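PDB 6NCS: N-acetylneuraminic acid (Sialic acid) synthetase from Leptospira borgpetersenii serovar Hardjo-bovis, which probably makes N-acylneuraminate-9-phosphate, a phosphorylated sialic acid, and binds manganese in a TIM-barrel domain of the NeuB family. Local coordinates for residues A[266-269]-A[270-274]. Numbering follows the deposited sequence.
Sequences LGHG and KLEPQ
The imidazole of His268 works through two points on its edge, with the backbone N of Lys270 and OE1 of Gln274 both close to the ring plane. Lys270 N donates to His268 ND1 over 3.1 Å. His268 NE2 in turn donates to Gln274 OE1, also at 3.1 Å and fairly straight at 163°. With both nitrogens engaged, the ring is fixed in rotation, and the bonding is consistent with a neutral ring protonated on NE2. The Gln274 amide stands almost perpendicular to the imidazole, 84° between planes. Obliquely placed to the ring, CG of Glu272 comes within 3.7 Å of His268 CE1, and Lys270 CB lies 3.5 Å from His268 ND1. A chi1 of 50° sets the His268 ring between its own backbone N and carbonyl carbon, which brings ND1 to the backbone N of Lys270, two residues further along.

All this belongs to the loop joining helix 249-266 to helix 278-287, beyond the barrel. Gly267 leaves the helix with positive phi, and Leu271 centres an inverse gamma turn, closed by a weak bond from Glu272 N to Lys270 O. The second subunit lies against the loop: its Asn190 packs on His268 and accepts from Gly269 N, while the backbone O of its Asp188 accepts a hydrogen bond from Gln274 NE2. Gln274 NE2 also donates to a water 3.0 Å away, which is weakly bonded to His268 N.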
loop_
_atom_site.group_PDB
_atom_site.type_symbol
_atom_site.label_atom_id
_atom_site.label_comp_id
_atom_site.label_asym_id
_atom_site.label_seq_id
_atom_site.Cartn_x
_atom_site.Cartn_y
_atom_site.Cartn_z
ATOM N N LEU A 266 -8.693 -1.561 1.054
ATOM C CA LEU A 266 -7.919 -1.787 2.272
ATOM C C LEU A 266 -8.784 -2.366 3.379
ATOM O O LEU A 266 -8.325 -3.221 4.149
ATOM C CB LEU A 266 -7.271 -0.487 2.753
ATOM C CG LEU A 266 -6.139 0.061 1.889
ATOM C CD1 LEU A 266 -5.760 1.455 2.336
ATOM C CD2 LEU A 266 -4.932 -0.860 2.002
ATOM N N GLY A 267 -10.018 -1.890 3.502
ATOM C CA GLY A 267 -10.941 -2.540 4.414
ATOM C C GLY A 267 -10.672 -2.217 5.879
ATOM O O GLY A 267 -10.006 -1.239 6.232
ATOM N N HIS A 268 -11.197 -3.086 6.741
ATOM C CA HIS A 268 -11.192 -2.825 8.173
ATOM C C HIS A 268 -9.931 -3.304 8.876
ATOM O O HIS A 268 -9.694 -2.897 10.015
ATOM C CB HIS A 268 -12.427 -3.463 8.820
ATOM C CG HIS A 268 -12.626 -4.900 8.451
ATOM N ND1 HIS A 268 -11.819 -5.907 8.928
ATOM C CD2 HIS A 268 -13.545 -5.500 7.656
ATOM C CE1 HIS A 268 -12.227 -7.065 8.441
ATOM N NE2 HIS A 268 -13.272 -6.845 7.664
ATOM N N GLY A 269 -9.129 -4.155 8.237
ATOM C CA GLY A 269 -7.831 -4.559 8.773
ATOM C C GLY A 269 -7.888 -5.584 9.881
ATOM O O GLY A 269 -6.833 -5.990 10.388
ATOM N N LYS A 270 -9.079 -6.009 10.284
ATOM C CA LYS A 270 -9.199 -6.982 11.356
ATOM C C LYS A 270 -9.039 -8.400 10.817
ATOM O O LYS A 270 -9.337 -8.689 9.655
ATOM C CB LYS A 270 -10.541 -6.816 12.066
ATOM C CG LYS A 270 -10.675 -5.471 12.770
ATOM C CD LYS A 270 -12.060 -5.294 13.386
ATOM C CE LYS A 270 -12.868 -4.238 12.646
ATOM N NZ LYS A 270 -14.330 -4.340 12.929
ATOM N N LEU A 271 -8.532 -9.286 11.675
ATOM C CA LEU A 271 -8.307 -10.685 11.316
ATOM C C LEU A 271 -9.601 -11.449 11.603
ATOM O O LEU A 271 -9.776 -12.098 12.633
ATOM C CB LEU A 271 -7.117 -11.242 12.086
ATOM C CG LEU A 271 -5.807 -10.475 11.897
ATOM C CD1 LEU A 271 -4.677 -11.150 12.694
ATOM C CD2 LEU A 271 -5.458 -10.357 10.406
ATOM N N GLU A 272 -10.539 -11.334 10.671
ATOM C CA GLU A 272 -11.836 -11.979 10.800
ATOM C C GLU A 272 -12.317 -12.280 9.394
ATOM O O GLU A 272 -11.946 -11.564 8.459
ATOM C CB GLU A 272 -12.845 -11.090 11.551
ATOM C CG GLU A 272 -13.086 -9.730 10.925
ATOM C CD GLU A 272 -14.053 -8.875 11.736
ATOM O OE1 GLU A 272 -13.617 -8.243 12.721
ATOM O OE2 GLU A 272 -15.255 -8.844 11.395
ATOM N N PRO A 273 -13.128 -13.319 9.206
ATOM C CA PRO A 273 -13.600 -13.644 7.857
ATOM C C PRO A 273 -14.603 -12.623 7.339
ATOM O O PRO A 273 -15.326 -11.975 8.103
ATOM C CB PRO A 273 -14.264 -15.018 8.038
ATOM C CG PRO A 273 -14.756 -14.994 9.478
ATOM C CD PRO A 273 -13.684 -14.227 10.230
ATOM N N GLN A 274 -14.633 -12.479 6.015
ATOM C CA GLN A 274 -15.696 -11.722 5.364
ATOM C C GLN A 274 -16.919 -12.610 5.183
ATOM O O GLN A 274 -16.809 -13.834 5.070
ATOM C CB GLN A 274 -15.241 -11.203 3.996
ATOM C CG GLN A 274 -13.865 -10.529 3.974
ATOM C CD GLN A 274 -13.877 -9.137 4.579
ATOM O OE1 GLN A 274 -14.442 -8.911 5.647
ATOM N NE2 GLN A 274 -13.257 -8.191 3.886
HETATM O O HOH W 1 -12.909 -5.282 4.660
#